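Local coordinates for major royal jelly protein 1 (Apis mellifera, PDB 5YYL) that serves as the most abundant protein of royal jelly, probably a nutrient for developing bee larvae, and binds the sterol 24-methylenecholesterol, at residues D207-L213 with R225-F231; T230-D234 with Y267-A271. All coordinates share one frame; numbering follows the deposited sequence.

Contact 1 lies within one blade of a beta-propeller and contact 2 between that blade and the next, each blade a four-stranded antiparallel sheet; their centres are about 8 Å apart. Contact 1 lies in the sheet of strands 185-192, 201-207, 212-217 and 225-226 and joins the last two. The chain leaving strand 225-226 then turns through Thr230 and Phe231, which belong to both contacts, and in contact 2 runs past the end of strand 264-269 in the following sheet. Glu211 ties the two together, its OE1 probably hydrogen-bonded to Tyr233 N at 2.9 Å. Both lie away from the sterol-binding site; contact 1 closes the outer edge of one blade and contact 2 joins it to the next.

Contact 1: D207-L213 with R225-F231; sequences DEKGEGL and RLTSNTF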
ATOM      1  N   ASP A 207      25.512  34.740  30.463  1.00 36.21           N
ATOM      2  CA  ASP A 207      25.556  36.200  30.283  1.00 38.56           C
ATOM      3  C   ASP A 207      26.980  36.596  29.865  1.00 37.81           C
ATOM      4  O   ASP A 207      27.848  36.793  30.696  1.00 36.83           O
ATOM      5  CB  ASP A 207      25.147  36.881  31.607  1.00 41.56           C
ATOM      6  CG  ASP A 207      25.340  38.418  31.607  1.00 43.71           C
ATOM      7  OD1 ASP A 207      25.608  39.038  30.543  1.00 45.04           O
ATOM      8  OD2 ASP A 207      25.225  39.013  32.706  1.00 43.77           O
ATOM      9  N   GLU A 208      27.209  36.714  28.568  1.00 39.10           N
ATOM     10  CA  GLU A 208      28.559  36.883  28.047  1.00 40.19           C
ATOM     11  C   GLU A 208      29.198  38.210  28.459  1.00 41.16           C
ATOM     12  O   GLU A 208      30.405  38.243  28.769  1.00 43.32           O
ATOM     13  CB  GLU A 208      28.597  36.689  26.514  1.00 40.94           C
ATOM     14  CG  GLU A 208      27.958  37.763  25.632  1.00 40.57           C
ATOM     15  CD  GLU A 208      27.912  37.354  24.156  1.00 41.44           C
ATOM     16  OE1 GLU A 208      27.076  37.909  23.415  1.00 43.18           O
ATOM     17  OE2 GLU A 208      28.691  36.473  23.723  1.00 40.18           O
ATOM     18  N   LYS A 209      28.406  39.284  28.489  1.00 40.40           N
ATOM     19  CA  LYS A 209      28.938  40.616  28.803  1.00 40.01           C
ATOM     20  C   LYS A 209      29.180  40.720  30.303  1.00 37.15           C
ATOM     21  O   LYS A 209      30.277  41.069  30.724  1.00 34.24           O
ATOM     22  CB  LYS A 209      28.018  41.745  28.296  1.00 42.62           C
ATOM     23  CG  LYS A 209      28.750  42.994  27.793  1.00 45.83           C
ATOM     24  CD  LYS A 209      29.451  42.763  26.436  1.00 48.93           C
ATOM     25  CE  LYS A 209      30.272  43.954  25.910  1.00 48.06           C
ATOM     26  N   GLY A 210      28.161  40.396  31.090  1.00 37.13           N
ATOM     27  CA  GLY A 210      28.255  40.424  32.551  1.00 38.34           C
ATOM     28  C   GLY A 210      29.039  39.291  33.216  1.00 38.70           C
ATOM     29  O   GLY A 210      29.381  39.387  34.395  1.00 37.16           O
ATOM     30  N   GLU A 211      29.294  38.215  32.474  1.00 41.22           N
ATOM     31  CA  GLU A 211      30.138  37.095  32.913  1.00 43.64           C
ATOM     32  C   GLU A 211      29.557  36.358  34.123  1.00 44.27           C
ATOM     33  O   GLU A 211      30.055  36.462  35.259  1.00 45.87           O
ATOM     34  CB  GLU A 211      31.577  37.553  33.163  1.00 45.53           C
ATOM     35  CG  GLU A 211      32.203  38.257  31.962  1.00 46.63           C
ATOM     36  CD  GLU A 211      33.613  38.752  32.249  1.00 47.34           C
ATOM     37  OE1 GLU A 211      34.438  38.686  31.313  1.00 47.78           O
ATOM     38  OE2 GLU A 211      33.903  39.210  33.389  1.00 48.13           O
ATOM     39  N   GLY A 212      28.475  35.623  33.855  1.00 41.90           N
ATOM     40  CA  GLY A 212      27.760  34.866  34.883  1.00 41.22           C
ATOM     41  C   GLY A 212      26.870  33.790  34.291  1.00 38.84           C
ATOM     42  O   GLY A 212      26.609  33.771  33.088  1.00 37.57           O
ATOM     43  N   LEU A 213      26.387  32.907  35.159  1.00 36.92           N
ATOM     44  CA  LEU A 213      25.534  31.790  34.778  1.00 36.49           C
ATOM     45  C   LEU A 213      24.260  31.824  35.633  1.00 35.94           C
ATOM     46  O   LEU A 213      24.288  31.500  36.809  1.00 37.41           O
ATOM     47  CB  LEU A 213      26.310  30.485  34.998  1.00 36.38           C
ATOM     48  CG  LEU A 213      25.627  29.148  34.722  1.00 36.77           C
ATOM     49  CD1 LEU A 213      25.282  29.005  33.246  1.00 37.17           C
ATOM     50  CD2 LEU A 213      26.515  28.002  35.176  1.00 36.87           C
ATOM     51  N   ARG A 225      22.284  33.678  40.291  1.00 44.73           N
ATOM     52  CA  ARG A 225      23.438  34.055  39.462  1.00 40.75           C
ATOM     53  C   ARG A 225      24.725  33.507  40.056  1.00 39.02           C
ATOM     54  O   ARG A 225      25.010  33.738  41.218  1.00 40.14           O
ATOM     55  CB  ARG A 225      23.537  35.571  39.307  1.00 39.61           C
ATOM     56  CG  ARG A 225      24.764  36.025  38.524  1.00 40.53           C
ATOM     57  CD  ARG A 225      24.566  37.420  37.958  1.00 42.29           C
ATOM     58  NE  ARG A 225      25.650  37.766  37.034  1.00 45.07           N
ATOM     59  CZ  ARG A 225      25.503  38.191  35.774  1.00 47.59           C
ATOM     60  NH1 ARG A 225      24.295  38.416  35.218  1.00 46.75           N
ATOM     61  NH2 ARG A 225      26.600  38.431  35.059  1.00 48.18           N
ATOM     62  N   LEU A 226      25.500  32.791  39.246  1.00 38.87           N
ATOM     63  CA  LEU A 226      26.785  32.233  39.655  1.00 39.02           C
ATOM     64  C   LEU A 226      27.913  33.019  38.988  1.00 38.64           C
ATOM     65  O   LEU A 226      27.694  33.716  37.995  1.00 41.74           O
ATOM     66  CB  LEU A 226      26.847  30.773  39.223  1.00 40.86           C
ATOM     67  CG  LEU A 226      26.068  29.734  40.049  1.00 43.29           C
ATOM     68  CD1 LEU A 226      24.778  30.246  40.673  1.00 43.51           C
ATOM     69  CD2 LEU A 226      25.764  28.514  39.192  1.00 44.97           C
ATOM     70  N   THR A 227      29.113  32.929  39.557  1.00 38.81           N
ATOM     71  CA  THR A 227      30.309  33.511  38.944  1.00 39.13           C
ATOM     72  C   THR A 227      31.501  32.557  39.070  1.00 39.80           C
ATOM     73  O   THR A 227      31.529  31.655  39.914  1.00 42.30           O
ATOM     74  CB  THR A 227      30.681  34.858  39.579  1.00 37.97           C
ATOM     75  OG1 THR A 227      30.907  34.666  40.974  1.00 39.15           O
ATOM     76  CG2 THR A 227      29.593  35.886  39.391  1.00 37.85           C
ATOM     77  N   SER A 228      32.477  32.764  38.193  1.00 38.95           N
ATOM     78  CA  SER A 228      33.696  31.981  38.155  1.00 38.41           C
ATOM     79  C   SER A 228      34.701  32.672  37.245  1.00 38.19           C
ATOM     80  O   SER A 228      34.327  33.469  36.380  1.00 36.60           O
ATOM     81  CB  SER A 228      33.387  30.578  37.642  1.00 39.06           C
ATOM     82  OG  SER A 228      34.544  29.914  37.198  1.00 40.72           O
ATOM     83  N   ASN A 229      35.977  32.366  37.452  1.00 41.85           N
ATOM     84  CA  ASN A 229      37.046  32.816  36.550  1.00 44.88           C
ATOM     85  C   ASN A 229      36.945  32.101  35.192  1.00 43.64           C
ATOM     86  O   ASN A 229      37.400  32.629  34.173  1.00 44.05           O
ATOM     87  CB  ASN A 229      38.444  32.628  37.192  1.00 48.53           C
ATOM     88  CG  ASN A 229      38.854  31.158  37.328  1.00 53.10           C
ATOM     89  OD1 ASN A 229      38.156  30.351  37.954  1.00 54.40           O
ATOM     90  ND2 ASN A 229      40.003  30.810  36.747  1.00 57.24           N
ATOM     91  N   THR A 230      36.342  30.905  35.199  1.00 41.65           N
ATOM     92  CA  THR A 230      35.992  30.170  33.984  1.00 39.09           C
ATOM     93  C   THR A 230      34.920  30.876  33.147  1.00 38.48           C
ATOM     94  O   THR A 230      34.877  30.676  31.935  1.00 38.77           O
ATOM     95  CB  THR A 230      35.539  28.724  34.304  1.00 38.05           C
ATOM     96  OG1 THR A 230      34.333  28.737  35.071  1.00 35.24           O
ATOM     97  CG2 THR A 230      36.644  27.968  35.064  1.00 37.40           C
ATOM     98  N   PHE A 231      34.070  31.682  33.788  1.00 37.95           N
ATOM     99  CA  PHE A 231      33.094  32.553  33.089  1.00 36.06           C
ATOM    100  C   PHE A 231      33.678  33.870  32.547  1.00 35.49           C
ATOM    101  O   PHE A 231      32.977  34.590  31.819  1.00 32.23           O
ATOM    102  CB  PHE A 231      31.905  32.918  33.997  1.00 33.32           C
ATOM    103  CG  PHE A 231      31.165  31.755  34.574  1.00 31.93           C
ATOM    104  CD1 PHE A 231      31.412  30.432  34.204  1.00 32.74           C
ATOM    105  CD2 PHE A 231      30.175  32.006  35.496  1.00 32.63           C
ATOM    106  CE1 PHE A 231      30.703  29.391  34.786  1.00 33.97           C
ATOM    107  CE2 PHE A 231      29.462  30.976  36.080  1.00 34.66           C
ATOM    108  CZ  PHE A 231      29.724  29.663  35.729  1.00 34.10           C
TER
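The outer beta hairpin of a propeller blade is joined here: strand 212-217 pairs with the short edge strand 225-226, while the preceding turn 207-212 is tied back by Arg225. Leu213 and Leu226 form an antiparallel hydrogen-bonded pair, with Leu226 N to Leu213 O at 3.0 Å and Leu213 N to Leu226 O at 3.2 Å. Ahead of the pair, a G1 beta bulge sets Glu211 and Gly212 together opposite Asp207. Asp207 OD1 accepts from Gly210 N within the turn, an Asx motif, and from Arg184 N outside it, which leaves OD2 to meet the arginine. Arg225 reaches across the bulge with CG anti to the backbone N (chi1 177°) and the chain extended as far as NE. Arg225 NH1 and NH2 grip Asp207 OD2 end-on, at 2.7 and 2.8 Å, in a salt bridge whose flat groups stand nearly perpendicular, at 87°. NH1 uses the anti lone pair of Asp207 OD2, whereas NH2 comes from above the carboxylate plane; NH1 also bonds Val174 O, which helps to fix the rotation of the group. The buried carboxylate is thus held through both oxygens, and the nearby positive charge would probably favour its ionised form. On the face that carries Leu213 and Leu226, the Phe231 ring slants against the backbone of Gly212 and the side chain of Leu213, one of its faces lying over Ser228 CB. The closest of these apolar approaches is Phe231 CE2 to Leu213 CB, at 3.4 Å.

Contact 2: T230-D234 with Y267-A271; sequences TFDYD and YSPVA
Tyr267 CG stands between its backbone N and carbonyl carbon (chi1 66°), and Thr230 OG1 takes the same position on its own residue; these torsions direct the phenol and the threonine hydroxyl to one another. The contact is a junction between successive propeller blades, where the loop after strand 225-226 passes the end of strand 264-269. Thr230 OG1 and Tyr267 OH are hydrogen-bonded at 2.6 Å, the threonine oxygen lying at the edge of the tyrosine ring, and the same OG1 is also very close to Ser228 OG, a contact too short to be trusted in detail. Beside this pair Phe231 turns its ring edge toward the face of Tyr267 in an offset edge-to-face stack, with centroids 5.3 Å apart and planes at 77°. Tyr295 of strand 295-298 meets both aromatic residues. Farther along, Pro269 CB and CG pack against the carbonyl oxygens of the loop, Pro269 CG lying 3.2 Å from Thr230 O and 3.0 Å from Asp232 O. Ala271 CB packs against Tyr233 CB and lies near the edge of the Tyr233 ring. The loop is finally pinned by its backbone: Asp234 N donates to Ala271 O at 2.9 Å, in the carbonyl plane, with an N-H...O angle of 153°.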
ATOM      1  N   THR A 230      36.342  30.905  35.199  1.00 41.65           N
ATOM      2  CA  THR A 230      35.992  30.170  33.984  1.00 39.09           C
ATOM      3  C   THR A 230      34.920  30.876  33.147  1.00 38.48           C
ATOM      4  O   THR A 230      34.877  30.676  31.935  1.00 38.77           O
ATOM      5  CB  THR A 230      35.539  28.724  34.304  1.00 38.05           C
ATOM      6  OG1 THR A 230      34.333  28.737  35.071  1.00 35.24           O
ATOM      7  CG2 THR A 230      36.644  27.968  35.064  1.00 37.40           C
ATOM      8  N   PHE A 231      34.070  31.682  33.788  1.00 37.95           N
ATOM      9  CA  PHE A 231      33.094  32.553  33.089  1.00 36.06           C
ATOM     10  C   PHE A 231      33.678  33.870  32.547  1.00 35.49           C
ATOM     11  O   PHE A 231      32.977  34.590  31.819  1.00 32.23           O
ATOM     12  CB  PHE A 231      31.905  32.918  33.997  1.00 33.32           C
ATOM     13  CG  PHE A 231      31.165  31.755  34.574  1.00 31.93           C
ATOM     14  CD1 PHE A 231      31.412  30.432  34.204  1.00 32.74           C
ATOM     15  CD2 PHE A 231      30.175  32.006  35.496  1.00 32.63           C
ATOM     16  CE1 PHE A 231      30.703  29.391  34.786  1.00 33.97           C
ATOM     17  CE2 PHE A 231      29.462  30.976  36.080  1.00 34.66           C
ATOM     18  CZ  PHE A 231      29.724  29.663  35.729  1.00 34.10           C
ATOM     19  N   ASP A 232      34.913  34.204  32.910  1.00 38.22           N
ATOM     20  CA  ASP A 232      35.495  35.504  32.562  1.00 43.53           C
ATOM     21  C   ASP A 232      36.182  35.451  31.208  1.00 45.51           C
ATOM     22  O   ASP A 232      36.675  34.397  30.797  1.00 43.65           O
ATOM     23  CB  ASP A 232      36.506  35.968  33.620  1.00 46.80           C
ATOM     24  CG  ASP A 232      35.867  36.282  34.968  1.00 51.01           C
ATOM     25  OD1 ASP A 232      36.626  36.252  35.977  1.00 56.77           O
ATOM     26  OD2 ASP A 232      34.643  36.575  35.028  1.00 48.29           O
ATOM     27  N   TYR A 233      36.225  36.603  30.530  1.00 48.08           N
ATOM     28  CA  TYR A 233      36.872  36.712  29.227  1.00 53.26           C
ATOM     29  C   TYR A 233      38.386  36.744  29.405  1.00 54.84           C
ATOM     30  O   TYR A 233      38.880  37.243  30.417  1.00 63.73           O
ATOM     31  CB  TYR A 233      36.370  37.944  28.450  1.00 57.33           C
ATOM     32  CG  TYR A 233      37.135  39.244  28.626  1.00 59.06           C
ATOM     33  CD1 TYR A 233      38.171  39.583  27.759  1.00 61.30           C
ATOM     34  CD2 TYR A 233      36.805  40.147  29.634  1.00 62.91           C
ATOM     35  CE1 TYR A 233      38.874  40.771  27.900  1.00 62.99           C
ATOM     36  CE2 TYR A 233      37.496  41.352  29.781  1.00 65.16           C
ATOM     37  CZ  TYR A 233      38.536  41.653  28.906  1.00 64.12           C
ATOM     38  OH  TYR A 233      39.249  42.823  29.009  1.00 62.88           O
ATOM     39  N   ASP A 234      39.114  36.200  28.429  1.00 51.67           N
ATOM     40  CA  ASP A 234      40.564  36.221  28.437  1.00 50.14           C
ATOM     41  C   ASP A 234      41.025  37.254  27.411  1.00 51.95           C
ATOM     42  O   ASP A 234      40.696  37.126  26.230  1.00 51.58           O
ATOM     43  CB  ASP A 234      41.092  34.836  28.089  1.00 49.70           C
ATOM     44  CG  ASP A 234      42.574  34.685  28.355  1.00 49.59           C
ATOM     45  OD1 ASP A 234      43.287  35.712  28.444  1.00 50.69           O
ATOM     46  OD2 ASP A 234      43.029  33.523  28.462  1.00 49.35           O
ATOM     47  N   TYR A 267      30.679  24.772  28.215  1.00 22.66           N
ATOM     48  CA  TYR A 267      30.688  26.194  27.890  1.00 24.21           C
ATOM     49  C   TYR A 267      32.118  26.678  27.700  1.00 24.16           C
ATOM     50  O   TYR A 267      33.054  25.911  27.901  1.00 23.72           O
ATOM     51  CB  TYR A 267      30.023  27.015  28.996  1.00 25.17           C
ATOM     52  CG  TYR A 267      30.777  26.997  30.306  1.00 27.49           C
ATOM     53  CD1 TYR A 267      31.665  28.015  30.638  1.00 29.07           C
ATOM     54  CD2 TYR A 267      30.604  25.950  31.220  1.00 28.98           C
ATOM     55  CE1 TYR A 267      32.351  27.991  31.847  1.00 30.52           C
ATOM     56  CE2 TYR A 267      31.282  25.915  32.426  1.00 28.46           C
ATOM     57  CZ  TYR A 267      32.147  26.932  32.738  1.00 30.39           C
ATOM     58  OH  TYR A 267      32.822  26.902  33.937  1.00 33.05           O
ATOM     59  N   SER A 268      32.270  27.942  27.322  1.00 23.76           N
ATOM     60  CA  SER A 268      33.565  28.606  27.338  1.00 24.03           C
ATOM     61  C   SER A 268      33.385  30.096  27.170  1.00 25.01           C
ATOM     62  O   SER A 268      32.409  30.528  26.581  1.00 26.19           O
ATOM     63  CB  SER A 268      34.454  28.084  26.223  1.00 24.68           C
ATOM     64  OG  SER A 268      33.843  28.232  24.961  1.00 25.45           O
ATOM     65  N   PRO A 269      34.302  30.905  27.711  1.00 26.86           N
ATOM     66  CA  PRO A 269      34.205  32.329  27.356  1.00 27.49           C
ATOM     67  C   PRO A 269      34.497  32.521  25.857  1.00 27.77           C
ATOM     68  O   PRO A 269      35.294  31.747  25.289  1.00 26.65           O
ATOM     69  CB  PRO A 269      35.265  33.007  28.241  1.00 27.80           C
ATOM     70  CG  PRO A 269      35.771  31.972  29.189  1.00 27.17           C
ATOM     71  CD  PRO A 269      35.410  30.628  28.650  1.00 27.30           C
ATOM     72  N   VAL A 270      33.837  33.505  25.237  1.00 28.12           N
ATOM     73  CA  VAL A 270      33.980  33.786  23.797  1.00 29.29           C
ATOM     74  C   VAL A 270      35.432  34.105  23.468  1.00 29.62           C
ATOM     75  O   VAL A 270      36.003  33.538  22.546  1.00 31.25           O
ATOM     76  CB  VAL A 270      33.082  34.969  23.342  1.00 29.97           C
ATOM     77  CG1 VAL A 270      33.394  35.422  21.913  1.00 29.59           C
ATOM     78  CG2 VAL A 270      31.605  34.604  23.467  1.00 31.45           C
ATOM     79  N   ALA A 271      36.018  35.009  24.238  1.00 28.69           N
ATOM     80  CA  ALA A 271      37.438  35.254  24.147  1.00 28.72           C
ATOM     81  C   ALA A 271      38.139  34.228  25.033  1.00 29.03           C
ATOM     82  O   ALA A 271      38.518  34.498  26.170  1.00 31.35           O
ATOM     83  CB  ALA A 271      37.761  36.669  24.576  1.00 28.70           C
TER